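Local coordinates for UPF0255 protein frsA (Vibrio vulnificus, PDB 4I4C) that probably hydrolyses carboxylic esters as a serine esterase of the alpha/beta-hydrolase clan, and binds hexanoic acid, at residues V279-L284 with L343-L349; S164-I168 with W210-R214. All coordinates share one frame; numbering follows the deposited sequence.

Contact 1. Residues V279-L284 with L343-L349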
loop_
_atom_site.group_PDB
_atom_site.type_symbol
_atom_site.label_atom_id
_atom_site.label_comp_id
_atom_site.label_asym_id
_atom_site.label_seq_id
_atom_site.Cartn_x
_atom_site.Cartn_y
_atom_site.Cartn_z
ATOM N N VAL A 279 -10.136 4.861 9.414
ATOM C CA VAL A 279 -11.135 5.843 9.849
ATOM C C VAL A 279 -12.386 5.094 10.247
ATOM O O VAL A 279 -12.947 5.324 11.314
ATOM C CB VAL A 279 -11.551 6.803 8.728
ATOM C CG1 VAL A 279 -12.663 7.688 9.224
ATOM C CG2 VAL A 279 -10.394 7.644 8.258
ATOM N N ARG A 280 -12.814 4.202 9.383
ATOM C CA ARG A 280 -13.887 3.295 9.651
ATOM C C ARG A 280 -13.759 2.636 10.993
ATOM O O ARG A 280 -14.639 2.651 11.799
ATOM C CB ARG A 280 -13.923 2.230 8.600
ATOM C CG ARG A 280 -15.252 1.987 8.063
ATOM C CD ARG A 280 -15.332 0.722 7.376
ATOM N NE ARG A 280 -16.689 0.524 6.921
ATOM C CZ ARG A 280 -17.416 -0.490 7.320
ATOM N NH1 ARG A 280 -18.640 -0.647 6.935
ATOM N NH2 ARG A 280 -16.889 -1.339 8.125
ATOM N N LEU A 281 -12.606 2.082 11.222
ATOM C CA LEU A 281 -12.305 1.429 12.491
ATOM C C LEU A 281 -12.306 2.402 13.686
ATOM O O LEU A 281 -12.610 2.006 14.819
ATOM C CB LEU A 281 -10.969 0.682 12.393
ATOM C CG LEU A 281 -10.502 -0.061 13.641
ATOM C CD1 LEU A 281 -11.582 -1.004 14.147
ATOM C CD2 LEU A 281 -9.221 -0.831 13.345
ATOM N N SER A 282 -11.976 3.668 13.434
ATOM C CA SER A 282 -11.841 4.640 14.506
ATOM C C SER A 282 -13.212 5.117 14.951
ATOM O O SER A 282 -13.350 5.737 16.007
ATOM C CB SER A 282 -10.988 5.828 14.064
ATOM O OG SER A 282 -9.623 5.455 13.917
ATOM N N PHE A 283 -14.222 4.828 14.135
ATOM C CA PHE A 283 -15.608 5.084 14.515
ATOM C C PHE A 283 -16.204 3.843 15.162
ATOM O O PHE A 283 -17.035 3.943 16.065
ATOM C CB PHE A 283 -16.435 5.472 13.301
ATOM C CG PHE A 283 -16.283 6.912 12.892
ATOM C CD1 PHE A 283 -15.294 7.295 12.003
ATOM C CD2 PHE A 283 -17.149 7.880 13.379
ATOM C CE1 PHE A 283 -15.164 8.610 11.615
ATOM C CE2 PHE A 283 -17.022 9.198 12.997
ATOM C CZ PHE A 283 -16.028 9.564 12.111
ATOM N N LEU A 284 -15.773 2.671 14.705
ATOM C CA LEU A 284 -16.315 1.418 15.219
ATOM C C LEU A 284 -15.798 1.069 16.617
ATOM O O LEU A 284 -16.544 0.561 17.456
ATOM C CB LEU A 284 -16.054 0.273 14.236
ATOM C CG LEU A 284 -16.815 0.333 12.906
ATOM C CD1 LEU A 284 -16.211 -0.622 11.883
ATOM C CD2 LEU A 284 -18.271 0.007 13.109
ATOM N N LEU A 343 -16.939 6.893 2.722
ATOM C CA LEU A 343 -17.272 6.843 4.141
ATOM C C LEU A 343 -18.403 7.817 4.475
ATOM O O LEU A 343 -18.982 7.759 5.552
ATOM C CB LEU A 343 -16.043 7.151 4.999
ATOM C CG LEU A 343 -14.918 6.117 5.043
ATOM C CD1 LEU A 343 -13.773 6.629 5.919
ATOM C CD2 LEU A 343 -15.427 4.791 5.561
ATOM N N LYS A 344 -18.690 8.715 3.541
ATOM C CA LYS A 344 -19.854 9.578 3.620
ATOM C C LYS A 344 -21.082 8.789 3.159
ATOM O O LYS A 344 -22.116 8.788 3.830
ATOM C CB LYS A 344 -19.657 10.819 2.742
ATOM C CG LYS A 344 -20.676 11.921 2.958
ATOM C CD LYS A 344 -20.669 12.885 1.787
ATOM C CE LYS A 344 -20.670 14.326 2.265
ATOM N NZ LYS A 344 -21.864 14.629 3.089
ATOM N N VAL A 345 -20.960 8.107 2.020
ATOM C CA VAL A 345 -22.032 7.251 1.520
ATOM C C VAL A 345 -22.405 6.134 2.509
ATOM O O VAL A 345 -23.569 5.723 2.602
ATOM C CB VAL A 345 -21.707 6.707 0.121
ATOM C CG1 VAL A 345 -22.781 5.730 -0.353
ATOM C CG2 VAL A 345 -21.577 7.870 -0.849
ATOM N N GLN A 346 -21.428 5.686 3.289
ATOM C CA GLN A 346 -21.676 4.669 4.306
ATOM C C GLN A 346 -22.263 5.224 5.620
ATOM O O GLN A 346 -22.758 4.462 6.447
ATOM C CB GLN A 346 -20.406 3.870 4.577
ATOM C CG GLN A 346 -19.851 3.188 3.345
ATOM C CD GLN A 346 -18.677 2.300 3.674
ATOM O OE1 GLN A 346 -18.461 1.966 4.835
ATOM N NE2 GLN A 346 -17.907 1.914 2.658
ATOM N N GLY A 347 -22.200 6.540 5.800
ATOM C CA GLY A 347 -22.871 7.215 6.909
ATOM C C GLY A 347 -21.983 7.612 8.076
ATOM O O GLY A 347 -22.463 8.064 9.123
ATOM N N PHE A 348 -20.675 7.464 7.897
ATOM C CA PHE A 348 -19.724 7.713 8.974
ATOM C C PHE A 348 -19.350 9.179 9.129
ATOM O O PHE A 348 -18.649 9.552 10.073
ATOM C CB PHE A 348 -18.447 6.891 8.746
ATOM C CG PHE A 348 -18.621 5.420 8.984
ATOM C CD1 PHE A 348 -18.584 4.909 10.274
ATOM C CD2 PHE A 348 -18.825 4.554 7.930
ATOM C CE1 PHE A 348 -18.743 3.554 10.501
ATOM C CE2 PHE A 348 -18.987 3.203 8.150
ATOM C CZ PHE A 348 -18.944 2.702 9.441
ATOM N N LEU A 349 -19.788 10.010 8.193
ATOM C CA LEU A 349 -19.317 11.394 8.159
ATOM C C LEU A 349 -20.463 12.405 8.141
ATOM O O LEU A 349 -20.399 13.416 7.435
ATOM C CB LEU A 349 -18.397 11.613 6.955
ATOM C CG LEU A 349 -17.093 10.810 6.965
ATOM C CD1 LEU A 349 -16.306 11.095 5.699
ATOM C CD2 LEU A 349 -16.257 11.128 8.218
#
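Phe348 lies against the aliphatic part of Arg280, whose CG sits over one face of the ring, 4.2 Å from the centroid and off-centre toward the rim. Extended from CG to NE, the arginine chain runs past the ring and carries its guanidinium on to Gln346. There Arg280 NE donates to OE1 of Gln346 at 3.1 Å, a fairly straight bond (158°) that lies in both the guanidinium and the carbonyl plane; NH1 of Arg280 adds a weak second bond to OE1. Asp243 forms a salt bridge with Arg280 NH2, and the backbone O of Ala340 takes the amide NE2 of Gln346, which limits the rotation of both flat groups. In this alpha/beta-hydrolase-type domain the contact joins helix 273-284 to the loop leading into strand 358-363, where a type I turn, Lys344 to Gly347, immediately precedes Phe348. Phe283 and Phe348 run antiparallel alongside each other, Phe283 CB 3.8 Å from CD1 of Phe348, the two rings oblique at 58°. With CG beside the backbone N (chi1 -80°), Phe283 lays its ring face against the carbonyl O of Phe348, which is 3.3 Å from Phe283 CZ. Deeper in, Leu343 CD1 packs on Val279 CB at 3.6 Å.

Contact 2. Residues S164-I168 with W210-R214; sequences SKYII and WRLFR
Where the chain leaves helix 144-163 and enters strand 167-175, it passes the first turn of helix 210-217 with the backbones well apart, Tyr166 and Arg214 being closest at 8.9 Å between CA atoms, so side chains alone bridge the gap. The segment 164-168 opens with an ST turn, OG of Ser164 accepting from the backbone N of Tyr166 at 3.0 Å, and strand 167-175 is the outermost strand at one end of the mixed sheet of this alpha/beta-hydrolase-type domain. Tyr166 is the central side chain on this side. Phe213 turns its edge toward the tyrosine face in an offset edge-to-face pair, the planes at 80° and the centroids 5.3 Å apart; its CE2 comes within 3.7 Å of Tyr166 CD1. Both Trp210 and Phe213 hold CG anti to the backbone N (chi1 167° and 172°), which carries the two rings, three residues apart and so on the same side of the helix, toward 164-168. Trp210 reaches Tyr166 with the far end of its indole, and Tyr166 CD2 lies near the indole plane at its edge. Beyond the two segments, Phe126 stacks on Trp210, and Glu123 takes a weak hydrogen bond from Trp210 NE1 and forms a salt bridge with Arg214 NH1. Ile168 reaches the six-membered part of the indole with its terminal methyl, CD1 standing 4.3 Å from CZ3 of Trp210.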
loop_
_atom_site.group_PDB
_atom_site.type_symbol
_atom_site.label_atom_id
_atom_site.label_comp_id
_atom_site.label_asym_id
_atom_site.label_seq_id
_atom_site.Cartn_x
_atom_site.Cartn_y
_atom_site.Cartn_z
ATOM N N SER A 164 17.722 -9.179 11.499
ATOM C CA SER A 164 17.663 -7.894 12.162
ATOM C C SER A 164 17.874 -8.052 13.653
ATOM O O SER A 164 17.504 -9.070 14.239
ATOM C CB SER A 164 16.312 -7.209 11.918
ATOM O OG SER A 164 16.322 -5.904 12.460
ATOM N N LYS A 165 18.461 -7.030 14.261
ATOM C CA LYS A 165 18.530 -6.932 15.711
ATOM C C LYS A 165 17.133 -6.645 16.281
ATOM O O LYS A 165 16.890 -6.842 17.468
ATOM C CB LYS A 165 19.513 -5.830 16.115
ATOM C CG LYS A 165 18.950 -4.423 15.978
ATOM C CD LYS A 165 20.040 -3.351 15.948
ATOM C CE LYS A 165 19.515 -2.041 16.534
ATOM N NZ LYS A 165 20.314 -0.852 16.128
ATOM N N TYR A 166 16.215 -6.184 15.435
ATOM C CA TYR A 166 14.838 -5.952 15.873
ATOM C C TYR A 166 14.031 -7.235 15.789
ATOM O O TYR A 166 14.435 -8.200 15.156
ATOM C CB TYR A 166 14.155 -4.877 15.032
ATOM C CG TYR A 166 14.779 -3.506 15.115
ATOM C CD1 TYR A 166 14.373 -2.596 16.084
ATOM C CD2 TYR A 166 15.754 -3.108 14.211
ATOM C CE1 TYR A 166 14.933 -1.332 16.162
ATOM C CE2 TYR A 166 16.321 -1.845 14.283
ATOM C CZ TYR A 166 15.907 -0.963 15.264
ATOM O OH TYR A 166 16.458 0.293 15.348
ATOM N N ILE A 167 12.861 -7.239 16.407
ATOM C CA ILE A 167 12.095 -8.466 16.484
ATOM C C ILE A 167 10.861 -8.417 15.599
ATOM O O ILE A 167 9.984 -7.572 15.791
ATOM C CB ILE A 167 11.693 -8.764 17.938
ATOM C CG1 ILE A 167 12.945 -8.849 18.820
ATOM C CG2 ILE A 167 10.867 -10.030 18.009
ATOM C CD1 ILE A 167 12.686 -9.424 20.187
ATOM N N ILE A 168 10.789 -9.319 14.625
ATOM C CA ILE A 168 9.627 -9.350 13.731
ATOM C C ILE A 168 8.951 -10.708 13.761
ATOM O O ILE A 168 9.547 -11.717 13.402
ATOM C CB ILE A 168 9.975 -8.995 12.268
ATOM C CG1 ILE A 168 10.708 -7.655 12.180
ATOM C CG2 ILE A 168 8.704 -8.954 11.416
ATOM C CD1 ILE A 168 12.200 -7.741 12.352
ATOM N N TRP A 210 8.836 -1.120 5.919
ATOM C CA TRP A 210 9.927 -1.341 6.855
ATOM C C TRP A 210 10.547 -0.051 7.402
ATOM O O TRP A 210 10.846 0.033 8.584
ATOM C CB TRP A 210 11.023 -2.219 6.231
ATOM C CG TRP A 210 12.262 -2.198 7.052
ATOM C CD1 TRP A 210 13.445 -1.600 6.738
ATOM C CD2 TRP A 210 12.431 -2.769 8.353
ATOM N NE1 TRP A 210 14.351 -1.778 7.760
ATOM C CE2 TRP A 210 13.751 -2.489 8.764
ATOM C CE3 TRP A 210 11.597 -3.499 9.205
ATOM C CZ2 TRP A 210 14.254 -2.907 9.993
ATOM C CZ3 TRP A 210 12.101 -3.913 10.432
ATOM C CH2 TRP A 210 13.414 -3.615 10.812
ATOM N N ARG A 211 10.720 0.961 6.557
ATOM C CA ARG A 211 11.330 2.214 7.011
ATOM C C ARG A 211 10.401 3.042 7.906
ATOM O O ARG A 211 10.854 3.919 8.649
ATOM C CB ARG A 211 11.831 3.041 5.821
ATOM C CG ARG A 211 12.873 2.301 4.983
ATOM C CD ARG A 211 14.048 3.188 4.562
ATOM N NE ARG A 211 15.156 2.376 4.042
ATOM C CZ ARG A 211 16.289 2.860 3.532
ATOM N NH1 ARG A 211 16.484 4.173 3.460
ATOM N NH2 ARG A 211 17.228 2.026 3.088
ATOM N N LEU A 212 9.102 2.775 7.828
ATOM C CA LEU A 212 8.158 3.442 8.729
ATOM C C LEU A 212 8.512 3.053 10.158
ATOM O O LEU A 212 8.605 3.909 11.040
ATOM C CB LEU A 212 6.725 3.037 8.419
ATOM C CG LEU A 212 5.674 3.593 9.364
ATOM C CD1 LEU A 212 5.795 5.114 9.405
ATOM C CD2 LEU A 212 4.304 3.149 8.867
ATOM N N PHE A 213 8.722 1.755 10.370
ATOM C CA PHE A 213 9.162 1.232 11.668
ATOM C C PHE A 213 10.614 1.612 11.982
ATOM O O PHE A 213 10.894 2.157 13.040
ATOM C CB PHE A 213 9.001 -0.296 11.720
ATOM C CG PHE A 213 9.602 -0.939 12.950
ATOM C CD1 PHE A 213 8.945 -0.881 14.172
ATOM C CD2 PHE A 213 10.811 -1.609 12.883
ATOM C CE1 PHE A 213 9.489 -1.478 15.298
ATOM C CE2 PHE A 213 11.357 -2.206 14.012
ATOM C CZ PHE A 213 10.693 -2.138 15.213
ATOM N N ARG A 214 11.539 1.327 11.068
ATOM C CA ARG A 214 12.972 1.492 11.363
ATOM C C ARG A 214 13.376 2.935 11.662
ATOM O O ARG A 214 14.134 3.193 12.591
ATOM C CB ARG A 214 13.844 0.951 10.221
ATOM C CG ARG A 214 15.305 0.728 10.602
ATOM C CD ARG A 214 16.178 0.577 9.335
ATOM N NE ARG A 214 16.080 1.769 8.493
ATOM C CZ ARG A 214 16.699 1.942 7.328
ATOM N NH1 ARG A 214 17.490 0.995 6.825
ATOM N NH2 ARG A 214 16.524 3.077 6.669
#

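In the fold
The two contacts are separate, with centres 31 Å apart and nearest atoms about 15 Å apart. Both are partly buried and lie away from the centre of the chain. They share no helix or strand, but helix 273-284 of contact 1 packs on strands 266-271 and 291-295 of the same mixed sheet whose outermost strand, 167-175, enters contact 2. Contact 1 ties its helix to a loop by apolar packing and a side-chain hydrogen bond; contact 2 relies on aromatic and apolar packing, with no hydrogen bond between its segments. Segment 210-214 also holds Leu212, which takes no part in the contact but lines the polyether site; the side chain of Leu343 lies about 12 Å from the bound hexanoic acid.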